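Local coordinates for leucine-rich repeat protein (Bacteroides thetaiotaomicron, PDB 4ECN) that is of unknown function but, as an extracellular leucine-rich repeat protein, probably binds other proteins, at residues A[663-667]-A[668-672]; A[161-165]-A[166-170]; A[373-377]-A[378-382]. One frame throughout, in Å; residues are numbered along the deposited sequence.

Interaction 1 of 3, residues A[663-667]-A[668-672]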
ATOM      1  N   ILE A 663      31.729  25.385   7.308  1.00 42.44           N
ATOM      2  CA  ILE A 663      30.794  26.288   6.600  1.00 42.81           C
ATOM      3  C   ILE A 663      31.532  27.059   5.470  1.00 49.61           C
ATOM      4  O   ILE A 663      32.724  27.353   5.608  1.00 49.83           O
ATOM      5  CB  ILE A 663      30.079  27.274   7.569  1.00 44.81           C
ATOM      6  CG1 ILE A 663      31.096  28.103   8.418  1.00 44.71           C
ATOM      7  CG2 ILE A 663      29.070  26.511   8.436  1.00 42.84           C
ATOM      8  CD1 ILE A 663      30.543  29.327   9.190  1.00 49.22           C
ATOM      9  N   SER A 664      30.830  27.381   4.361  1.00 47.83           N
ATOM     10  CA  SER A 664      31.447  28.114   3.231  1.00 49.17           C
ATOM     11  C   SER A 664      31.405  29.657   3.421  1.00 57.29           C
ATOM     12  O   SER A 664      32.211  30.362   2.812  1.00 58.31           O
ATOM     13  CB  SER A 664      30.786  27.750   1.906  1.00 51.05           C
ATOM     14  OG  SER A 664      29.374  27.688   2.021  1.00 62.65           O
ATOM     15  N   CYS A 665      30.496  30.174   4.267  1.00 55.39           N
ATOM     16  CA  CYS A 665      30.366  31.613   4.511  1.00 56.55           C
ATOM     17  C   CYS A 665      31.253  32.050   5.689  1.00 62.23           C
ATOM     18  O   CYS A 665      31.816  31.214   6.396  1.00 61.70           O
ATOM     19  CB  CYS A 665      28.903  31.987   4.759  1.00 56.82           C
ATOM     20  SG  CYS A 665      28.195  31.316   6.289  1.00 59.77           S
ATOM     21  N   SER A 666      31.335  33.371   5.916  1.00 60.76           N
ATOM     22  CA  SER A 666      32.067  33.960   7.029  1.00 61.20           C
ATOM     23  C   SER A 666      31.305  33.722   8.342  1.00 66.37           C
ATOM     24  O   SER A 666      30.100  33.462   8.318  1.00 66.89           O
ATOM     25  CB  SER A 666      32.284  35.450   6.790  1.00 66.01           C
ATOM     26  OG  SER A 666      31.052  36.131   6.626  1.00 75.53           O
HETATM   27  N   MSE A 667      31.996  33.804   9.480  1.00 62.10           N
HETATM   28  CA  MSE A 667      31.379  33.591  10.780  1.00 60.97           C
HETATM   29  C   MSE A 667      30.306  34.667  11.055  1.00 67.76           C
HETATM   30  O   MSE A 667      29.258  34.380  11.645  1.00 66.85           O
HETATM   31  CB  MSE A 667      32.476  33.609  11.847  1.00 62.83           C
HETATM   32  CG  MSE A 667      31.994  33.255  13.245  1.00 69.13           C
HETATM   33 SE   MSE A 667      31.192  31.484  13.349  0.75 75.79          SE
HETATM   34  CE  MSE A 667      29.589  31.939  14.275  1.00 71.80           C
ATOM     35  N   ASP A 668      30.555  35.886  10.561  1.00 67.31           N
ATOM     36  CA  ASP A 668      29.690  37.057  10.714  1.00 68.72           C
ATOM     37  C   ASP A 668      28.378  36.907   9.906  1.00 71.18           C
ATOM     38  O   ASP A 668      27.351  37.469  10.303  1.00 71.49           O
ATOM     39  CB  ASP A 668      30.456  38.311  10.268  1.00 72.67           C
ATOM     40  CG  ASP A 668      31.860  38.374  10.856  1.00 91.50           C
ATOM     41  OD1 ASP A 668      31.982  38.501  12.103  1.00 92.46           O
ATOM     42  OD2 ASP A 668      32.839  38.217  10.080  1.00100.66           O
ATOM     43  N   ASP A 669      28.415  36.135   8.801  1.00 65.13           N
ATOM     44  CA  ASP A 669      27.256  35.867   7.945  1.00 63.54           C
ATOM     45  C   ASP A 669      26.486  34.614   8.374  1.00 63.07           C
ATOM     46  O   ASP A 669      25.309  34.484   8.016  1.00 63.05           O
ATOM     47  CB  ASP A 669      27.694  35.695   6.485  1.00 65.94           C
ATOM     48  CG  ASP A 669      28.175  36.944   5.776  1.00 81.30           C
ATOM     49  OD1 ASP A 669      27.769  38.064   6.185  1.00 83.06           O
ATOM     50  OD2 ASP A 669      28.905  36.806   4.773  1.00 89.14           O
ATOM     51  N   TYR A 670      27.144  33.683   9.119  1.00 55.18           N
ATOM     52  CA  TYR A 670      26.533  32.421   9.548  1.00 51.66           C
ATOM     53  C   TYR A 670      25.411  32.687  10.579  1.00 56.37           C
ATOM     54  O   TYR A 670      25.639  33.391  11.575  1.00 56.32           O
ATOM     55  CB  TYR A 670      27.582  31.459  10.103  1.00 49.41           C
ATOM     56  CG  TYR A 670      27.028  30.066  10.302  1.00 47.88           C
ATOM     57  CD1 TYR A 670      26.512  29.340   9.232  1.00 49.67           C
ATOM     58  CD2 TYR A 670      27.045  29.461  11.546  1.00 47.10           C
ATOM     59  CE1 TYR A 670      25.977  28.067   9.413  1.00 48.40           C
ATOM     60  CE2 TYR A 670      26.529  28.183  11.738  1.00 46.78           C
ATOM     61  CZ  TYR A 670      26.001  27.485  10.668  1.00 50.88           C
ATOM     62  OH  TYR A 670      25.484  26.225  10.867  1.00 47.52           O
ATOM     63  N   LYS A 671      24.187  32.142  10.289  1.00 51.70           N
ATOM     64  CA  LYS A 671      22.920  32.310  11.042  1.00 50.23           C
ATOM     65  C   LYS A 671      22.580  31.153  12.016  1.00 49.85           C
ATOM     66  O   LYS A 671      21.592  31.253  12.742  1.00 47.58           O
ATOM     67  CB  LYS A 671      21.726  32.428  10.055  1.00 52.79           C
ATOM     68  CG  LYS A 671      21.762  33.594   9.058  1.00 62.65           C
ATOM     69  CD  LYS A 671      20.622  33.540   8.006  1.00 68.26           C
ATOM     70  CE  LYS A 671      20.757  32.450   6.943  1.00 74.75           C
ATOM     71  NZ  LYS A 671      19.596  32.386   6.007  1.00 76.62           N
ATOM     72  N   GLY A 672      23.347  30.068  11.990  1.00 46.10           N
ATOM     73  CA  GLY A 672      23.104  28.899  12.835  1.00 45.19           C
ATOM     74  C   GLY A 672      21.959  28.022  12.361  1.00 49.31           C
ATOM     75  O   GLY A 672      21.443  28.222  11.256  1.00 50.41           O
TER
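Ile663 lies over one face of the Tyr670 ring: its CG2 methyl approaches CE1 of Tyr670 at 3.6 Å and sits 26° off the ring normal, a CH-pi contact offset toward the rim. The other branch of the isoleucine helps, with CD1 resting 3.8 Å from CG of Tyr670 near the root of the ring. Cys665 comes in differently. Its SG stands at the ring edge, 5.2 Å from the centroid of the Tyr670 ring, a sulfur-aromatic contact, and also packs against CB of that tyrosine. The CE methyl of selenomethionine Met667 reaches the edge as well, at CD2 of Tyr670, and the backbone N of Gly672 lies over the centre of the face opposite Ile663. Tyr670 folds its ring back toward Ile663 and Cys665, its CG standing opposite the backbone N (chi1 -169°). The turn of 666-670 is held by several weak bonds. O of Ser666 accepts from N of Asp669 and, at 3.1 Å, from N of Tyr670, while OG of Ser666 donates to OD2 of Asp669 over 2.9 Å. Farther out, this loop connects two neighbouring parallel strands of the repeat sheet, 646-650 and 675-679; Glu691 and Leu692 of helix 690-694 touch the tyrosine, and Asn636, in another loop, bonds O of Asp669 and N of Lys671. The chemistry is thus divided: a buried aromatic ring holds the inner side of the loop by apolar and sulfur contacts, and short-range polar bonds, each weak by itself, shape the turn on its more exposed side.

Interaction 2 of 3, residues A[161-165]-A[166-170]; sequences TVMNS and FNRVT
Asn164 and Asn167 meet with their side chains at about a right angle and their amide planes 40° apart. OD1 of Asn167 lies beside CB and CG of Asn164. Both amide oxygens accept from the backbone: two N-H groups at Asn164, one at Asn167. Asn164 extends over the turn, its CG pointing opposite the backbone N (chi1 -178°), and there its OD1 accepts from N of Phe166 at 2.9 Å, in the carbonyl plane, and from N of Asn167 at 3.2 Å, well above that plane. OD1 of Asn167 accepts from N of Val169, two residues on, and closes an Asx turn. Were Asn164 an alanine, the N-H groups of Phe166 and Asn167 would probably lose their shared acceptor and the turn would be freer to change shape. Another pair of side chains crosses elsewhere on the hairpin: the CE methyl of selenomethionine Met163 comes in at the edge of the Arg168 guanidinium, near NH1, while O of Ser165 lies over a face of that group. Further from the turn, CG of Met163 packs on CG2 of Thr170 at 3.7 Å, as befits an antiparallel non-hydrogen-bonded pair. A nearly straight bond (174°) runs from N of Asn164 to O of Val169. This is the beta-hairpin turn joining strands 157-164 and 170-179 in the sheet of the second DUF4458 region; strand 214-227 pairs along the other edge of strand 157-164, with Val219 touching both Thr161 and Met163.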
ATOM      1  N   THR A 161     -33.191 -13.910 -12.738  1.00 49.25           N
ATOM      2  CA  THR A 161     -32.548 -14.342 -11.511  1.00 48.05           C
ATOM      3  C   THR A 161     -33.625 -14.803 -10.575  1.00 52.53           C
ATOM      4  O   THR A 161     -34.532 -14.022 -10.247  1.00 51.92           O
ATOM      5  CB  THR A 161     -31.692 -13.228 -10.863  1.00 53.73           C
ATOM      6  OG1 THR A 161     -30.971 -12.496 -11.845  1.00 58.34           O
ATOM      7  CG2 THR A 161     -30.770 -13.754  -9.755  1.00 45.21           C
ATOM      8  N   VAL A 162     -33.540 -16.061 -10.143  1.00 49.65           N
ATOM      9  CA  VAL A 162     -34.471 -16.613  -9.164  1.00 49.50           C
ATOM     10  C   VAL A 162     -33.720 -16.804  -7.886  1.00 53.37           C
ATOM     11  O   VAL A 162     -32.547 -17.166  -7.939  1.00 54.74           O
ATOM     12  CB  VAL A 162     -35.164 -17.919  -9.618  1.00 53.26           C
ATOM     13  CG1 VAL A 162     -36.102 -17.667 -10.797  1.00 53.37           C
ATOM     14  CG2 VAL A 162     -34.152 -19.025  -9.922  1.00 52.54           C
HETATM   15  N   MSE A 163     -34.364 -16.575  -6.743  1.00 48.10           N
HETATM   16  CA  MSE A 163     -33.709 -16.798  -5.453  1.00 46.29           C
HETATM   17  C   MSE A 163     -34.518 -17.782  -4.660  1.00 50.02           C
HETATM   18  O   MSE A 163     -35.729 -17.623  -4.557  1.00 50.47           O
HETATM   19  CB  MSE A 163     -33.530 -15.489  -4.676  1.00 47.79           C
HETATM   20  CG  MSE A 163     -32.586 -15.602  -3.486  1.00 53.63           C
HETATM   21 SE   MSE A 163     -32.650 -14.034  -2.312  0.75 60.32          SE
HETATM   22  CE  MSE A 163     -34.437 -14.336  -1.467  1.00 57.86           C
ATOM     23  N   ASN A 164     -33.857 -18.810  -4.120  1.00 46.30           N
ATOM     24  CA  ASN A 164     -34.505 -19.812  -3.284  1.00 46.11           C
ATOM     25  C   ASN A 164     -34.893 -19.106  -1.973  1.00 49.77           C
ATOM     26  O   ASN A 164     -34.042 -18.582  -1.258  1.00 49.02           O
ATOM     27  CB  ASN A 164     -33.594 -21.053  -3.085  1.00 43.02           C
ATOM     28  CG  ASN A 164     -34.210 -22.181  -2.267  1.00 60.71           C
ATOM     29  OD1 ASN A 164     -34.708 -21.996  -1.138  1.00 57.61           O
ATOM     30  ND2 ASN A 164     -34.125 -23.402  -2.782  1.00 44.86           N
ATOM     31  N   SER A 165     -36.187 -19.049  -1.707  1.00 47.51           N
ATOM     32  CA  SER A 165     -36.775 -18.365  -0.560  1.00 47.98           C
ATOM     33  C   SER A 165     -36.311 -18.944   0.808  1.00 53.51           C
ATOM     34  O   SER A 165     -36.441 -18.230   1.815  1.00 54.58           O
ATOM     35  CB  SER A 165     -38.294 -18.411  -0.651  1.00 51.08           C
ATOM     36  OG  SER A 165     -38.715 -17.557  -1.704  1.00 58.55           O
ATOM     37  N   PHE A 166     -35.704 -20.164   0.845  1.00 48.25           N
ATOM     38  CA  PHE A 166     -35.229 -20.735   2.106  1.00 46.87           C
ATOM     39  C   PHE A 166     -33.698 -20.617   2.255  1.00 50.49           C
ATOM     40  O   PHE A 166     -33.236 -20.043   3.238  1.00 50.33           O
ATOM     41  CB  PHE A 166     -35.654 -22.206   2.266  1.00 48.31           C
ATOM     42  CG  PHE A 166     -35.208 -22.826   3.576  1.00 49.08           C
ATOM     43  CD1 PHE A 166     -35.793 -22.451   4.779  1.00 50.99           C
ATOM     44  CD2 PHE A 166     -34.193 -23.775   3.607  1.00 49.58           C
ATOM     45  CE1 PHE A 166     -35.375 -23.019   5.987  1.00 50.45           C
ATOM     46  CE2 PHE A 166     -33.768 -24.329   4.821  1.00 50.58           C
ATOM     47  CZ  PHE A 166     -34.368 -23.952   5.999  1.00 48.09           C
ATOM     48  N   ASN A 167     -32.918 -21.188   1.337  1.00 46.85           N
ATOM     49  CA  ASN A 167     -31.471 -21.156   1.513  1.00 45.93           C
ATOM     50  C   ASN A 167     -30.835 -19.881   0.883  1.00 49.93           C
ATOM     51  O   ASN A 167     -29.622 -19.712   0.987  1.00 49.66           O
ATOM     52  CB  ASN A 167     -30.833 -22.432   0.942  1.00 43.72           C
ATOM     53  CG  ASN A 167     -30.920 -22.610  -0.544  1.00 62.64           C
ATOM     54  OD1 ASN A 167     -31.245 -21.691  -1.290  1.00 59.31           O
ATOM     55  ND2 ASN A 167     -30.512 -23.775  -1.021  1.00 55.05           N
ATOM     56  N   ARG A 168     -31.640 -18.995   0.249  1.00 47.06           N
ATOM     57  CA  ARG A 168     -31.207 -17.713  -0.360  1.00 46.90           C
ATOM     58  C   ARG A 168     -30.239 -17.890  -1.575  1.00 52.04           C
ATOM     59  O   ARG A 168     -29.678 -16.893  -2.037  1.00 53.39           O
ATOM     60  CB  ARG A 168     -30.519 -16.780   0.688  1.00 45.86           C
ATOM     61  CG  ARG A 168     -31.325 -16.437   1.951  1.00 48.49           C
ATOM     62  CD  ARG A 168     -32.630 -15.747   1.638  1.00 68.62           C
ATOM     63  NE  ARG A 168     -33.378 -15.443   2.853  1.00 88.72           N
ATOM     64  CZ  ARG A 168     -34.663 -15.106   2.878  1.00105.93           C
ATOM     65  NH1 ARG A 168     -35.368 -15.053   1.750  1.00 97.40           N
ATOM     66  NH2 ARG A 168     -35.263 -14.848   4.036  1.00 85.79           N
ATOM     67  N   VAL A 169     -30.065 -19.113  -2.111  1.00 47.09           N
ATOM     68  CA  VAL A 169     -29.201 -19.345  -3.272  1.00 45.72           C
ATOM     69  C   VAL A 169     -29.865 -18.784  -4.528  1.00 50.78           C
ATOM     70  O   VAL A 169     -31.007 -19.127  -4.834  1.00 50.92           O
ATOM     71  CB  VAL A 169     -28.850 -20.845  -3.455  1.00 48.92           C
ATOM     72  CG1 VAL A 169     -28.101 -21.110  -4.767  1.00 47.50           C
ATOM     73  CG2 VAL A 169     -28.067 -21.379  -2.262  1.00 48.59           C
ATOM     74  N   THR A 170     -29.131 -17.935  -5.259  1.00 47.88           N
ATOM     75  CA  THR A 170     -29.597 -17.354  -6.515  1.00 47.37           C
ATOM     76  C   THR A 170     -29.144 -18.240  -7.671  1.00 51.78           C
ATOM     77  O   THR A 170     -28.174 -18.986  -7.535  1.00 51.97           O
ATOM     78  CB  THR A 170     -29.113 -15.900  -6.690  1.00 50.51           C
ATOM     79  OG1 THR A 170     -27.699 -15.857  -6.580  1.00 53.86           O
ATOM     80  CG2 THR A 170     -29.725 -14.948  -5.696  1.00 45.82           C
TER

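Interaction 3 of 3, residues A[373-377]-A[378-382]; sequences PDMSE and ERKHR
Selenomethionine Met375 leans onto the first turn of helix 377-384, and its side chain can be followed outward atom by atom. CB packs on CB of Arg379, 3.9 Å away. CG stands anti to the carbonyl carbon (chi1 -69°), which carries the chain toward NH2 of Arg379. Next, SE sits over one face of the Arg379 guanidinium, offset toward the rim and 3.8 Å from both NH1 and NH2 of that arginine. A bend at chi3 (-53°) then turns CE off the arginine to end 3.7 Å from CA of Lys380; the side chains of Met375 and Lys380 cross at about a right angle. The guanidinium under the selenium has polar partners of its own: NH1 makes a salt bridge with Glu369, and NH2 bonds O of Glu370, which probably fixes the plane on which Met375 rests. Ser376, the next residue, is the N-cap of the helix. Its OG accepts from N of Arg379 at 3.3 Å with the N-H pointing well at it (164°), the classic capping bond to the third residue after the cap, which satisfies one of the amides that the start of a helix leaves without a carbonyl. O of Ser376 then opens the helical bonding, receiving N of Lys380 at 2.9 Å nearly along the C=O axis, and O of Glu377 takes N of His381 at 3.1 Å. Against the cap, OG of Ser376 also touches the aliphatic CG of Arg379 at 3.5 Å. Lys380 leads its chain away from the cap, and its NZ is hydrogen-bonded to OG1 of Thr494.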
ATOM      1  N   PRO A 373     -14.315   8.304   0.667  1.00 56.30           N
ATOM      2  CA  PRO A 373     -14.820   9.551   0.103  1.00 56.62           C
ATOM      3  C   PRO A 373     -15.057  10.601   1.184  1.00 61.05           C
ATOM      4  O   PRO A 373     -15.429  10.274   2.322  1.00 60.69           O
ATOM      5  CB  PRO A 373     -16.132   9.131  -0.570  1.00 58.71           C
ATOM      6  CG  PRO A 373     -16.078   7.636  -0.666  1.00 62.40           C
ATOM      7  CD  PRO A 373     -15.306   7.215   0.514  1.00 57.67           C
ATOM      8  N   ASP A 374     -14.822  11.879   0.799  1.00 57.59           N
ATOM      9  CA  ASP A 374     -15.019  13.100   1.582  1.00 56.68           C
ATOM     10  C   ASP A 374     -14.352  12.978   2.951  1.00 57.81           C
ATOM     11  O   ASP A 374     -15.028  12.804   3.968  1.00 56.84           O
ATOM     12  CB  ASP A 374     -16.514  13.418   1.724  1.00 58.69           C
ATOM     13  CG  ASP A 374     -17.229  13.607   0.407  1.00 71.12           C
ATOM     14  OD1 ASP A 374     -16.949  14.619  -0.284  1.00 72.28           O
ATOM     15  OD2 ASP A 374     -18.108  12.774   0.089  1.00 78.66           O
HETATM   16  N   MSE A 375     -13.017  13.008   2.949  1.00 52.32           N
HETATM   17  CA  MSE A 375     -12.222  12.950   4.168  1.00 50.71           C
HETATM   18  C   MSE A 375     -12.006  14.348   4.719  1.00 57.03           C
HETATM   19  O   MSE A 375     -12.038  15.309   3.945  1.00 58.18           O
HETATM   20  CB  MSE A 375     -10.861  12.276   3.908  1.00 51.11           C
HETATM   21  CG  MSE A 375     -10.943  10.788   3.608  1.00 55.61           C
HETATM   22 SE   MSE A 375      -9.193   9.929   3.361  0.75 59.73          SE
HETATM   23  CE  MSE A 375      -8.461  11.029   2.063  1.00 56.76           C
ATOM     24  N   SER A 376     -11.733  14.469   6.032  1.00 53.11           N
ATOM     25  CA  SER A 376     -11.406  15.762   6.621  1.00 54.00           C
ATOM     26  C   SER A 376      -9.991  16.165   6.229  1.00 61.61           C
ATOM     27  O   SER A 376      -9.206  15.302   5.813  1.00 61.77           O
ATOM     28  CB  SER A 376     -11.539  15.711   8.137  1.00 56.88           C
ATOM     29  OG  SER A 376     -10.727  14.691   8.693  1.00 63.65           O
ATOM     30  N   GLU A 377      -9.640  17.454   6.396  1.00 60.03           N
ATOM     31  CA  GLU A 377      -8.292  17.953   6.120  1.00 60.14           C
ATOM     32  C   GLU A 377      -7.255  17.099   6.868  1.00 63.17           C
ATOM     33  O   GLU A 377      -6.210  16.801   6.294  1.00 63.47           O
ATOM     34  CB  GLU A 377      -8.181  19.434   6.519  1.00 62.75           C
ATOM     35  CG  GLU A 377      -6.894  20.120   6.096  1.00 77.89           C
ATOM     36  CD  GLU A 377      -6.904  21.634   6.206  1.00110.69           C
ATOM     37  OE1 GLU A 377      -6.857  22.151   7.348  1.00115.72           O
ATOM     38  OE2 GLU A 377      -6.925  22.303   5.146  1.00101.97           O
ATOM     39  N   GLU A 378      -7.594  16.640   8.101  1.00 58.69           N
ATOM     40  CA  GLU A 378      -6.740  15.811   8.965  1.00 58.15           C
ATOM     41  C   GLU A 378      -6.549  14.409   8.405  1.00 60.92           C
ATOM     42  O   GLU A 378      -5.411  13.936   8.329  1.00 61.49           O
ATOM     43  CB  GLU A 378      -7.289  15.688  10.402  1.00 60.15           C
ATOM     44  CG  GLU A 378      -7.669  17.000  11.073  1.00 81.56           C
ATOM     45  CD  GLU A 378      -9.125  17.391  10.884  1.00116.23           C
ATOM     46  OE1 GLU A 378      -9.970  16.910  11.675  1.00111.67           O
ATOM     47  OE2 GLU A 378      -9.423  18.151   9.932  1.00114.00           O
ATOM     48  N   ARG A 379      -7.654  13.731   8.048  1.00 55.48           N
ATOM     49  CA  ARG A 379      -7.643  12.371   7.507  1.00 53.80           C
ATOM     50  C   ARG A 379      -6.886  12.308   6.185  1.00 56.60           C
ATOM     51  O   ARG A 379      -6.119  11.359   5.969  1.00 54.96           O
ATOM     52  CB  ARG A 379      -9.071  11.863   7.320  1.00 51.64           C
ATOM     53  CG  ARG A 379      -9.667  11.317   8.594  1.00 54.44           C
ATOM     54  CD  ARG A 379      -9.565   9.803   8.704  1.00 65.33           C
ATOM     55  NE  ARG A 379     -10.374   9.067   7.718  1.00 65.09           N
ATOM     56  CZ  ARG A 379      -9.873   8.280   6.766  1.00 79.11           C
ATOM     57  NH1 ARG A 379      -8.557   8.126   6.642  1.00 67.66           N
ATOM     58  NH2 ARG A 379     -10.681   7.629   5.943  1.00 66.48           N
ATOM     59  N   LYS A 380      -7.088  13.338   5.329  1.00 53.38           N
ATOM     60  CA  LYS A 380      -6.463  13.490   4.007  1.00 53.20           C
ATOM     61  C   LYS A 380      -4.947  13.700   4.139  1.00 53.67           C
ATOM     62  O   LYS A 380      -4.166  13.121   3.378  1.00 51.19           O
ATOM     63  CB  LYS A 380      -7.109  14.674   3.262  1.00 57.00           C
ATOM     64  CG  LYS A 380      -6.790  14.769   1.768  1.00 65.45           C
ATOM     65  CD  LYS A 380      -7.593  15.889   1.106  1.00 69.08           C
ATOM     66  CE  LYS A 380      -7.332  15.964  -0.372  1.00 78.19           C
ATOM     67  NZ  LYS A 380      -8.246  16.917  -1.057  1.00 85.79           N
ATOM     68  N   HIS A 381      -4.546  14.504   5.129  1.00 49.52           N
ATOM     69  CA  HIS A 381      -3.151  14.806   5.394  1.00 48.10           C
ATOM     70  C   HIS A 381      -2.428  13.567   5.948  1.00 49.81           C
ATOM     71  O   HIS A 381      -1.308  13.287   5.512  1.00 49.39           O
ATOM     72  CB  HIS A 381      -3.034  15.982   6.349  1.00 48.76           C
ATOM     73  CG  HIS A 381      -1.620  16.398   6.573  1.00 51.53           C
ATOM     74  ND1 HIS A 381      -0.892  17.035   5.579  1.00 53.36           N
ATOM     75  CD2 HIS A 381      -0.843  16.247   7.670  1.00 52.09           C
ATOM     76  CE1 HIS A 381       0.303  17.248   6.103  1.00 52.42           C
ATOM     77  NE2 HIS A 381       0.377  16.795   7.363  1.00 52.09           N
ATOM     78  N   ARG A 382      -3.088  12.798   6.842  1.00 44.04           N
ATOM     79  CA  ARG A 382      -2.539  11.555   7.390  1.00 42.93           C
ATOM     80  C   ARG A 382      -2.195  10.559   6.276  1.00 47.03           C
ATOM     81  O   ARG A 382      -1.152   9.898   6.340  1.00 46.96           O
ATOM     82  CB  ARG A 382      -3.532  10.907   8.362  1.00 43.30           C
ATOM     83  CG  ARG A 382      -2.920  10.560   9.713  1.00 55.71           C
ATOM     84  CD  ARG A 382      -3.714   9.551  10.544  1.00 64.10           C
ATOM     85  NE  ARG A 382      -5.168   9.725  10.471  1.00 68.38           N
ATOM     86  CZ  ARG A 382      -5.877  10.591  11.189  1.00 78.55           C
ATOM     87  NH1 ARG A 382      -5.274  11.412  12.045  1.00 69.03           N
ATOM     88  NH2 ARG A 382      -7.195  10.664  11.036  1.00 57.84           N
TER

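Overall arrangement
The three contacts are local turns or caps strung along one elongated chain, none touching another. Interaction 2 belongs to a DUF4458 sheet, interaction 1 to a loop between strands of the leucine-rich repeat region and interaction 3 to the start of helix 377-384; interactions 1 and 2 lie on opposite sides of the chain's centre, their centres 80 Å apart. Interaction 3 is nearer the middle, its centre about 41 Å and 42 Å from the centres of interactions 2 and 1. Interaction 1 is partly buried and relies on an aromatic ring, whereas 161-170 and 373-382 are surface contacts. A side-chain oxygen accepts backbone N-H in all three, only weakly in interaction 1, but shaping a hairpin turn in interaction 2 and starting a helix in interaction 3.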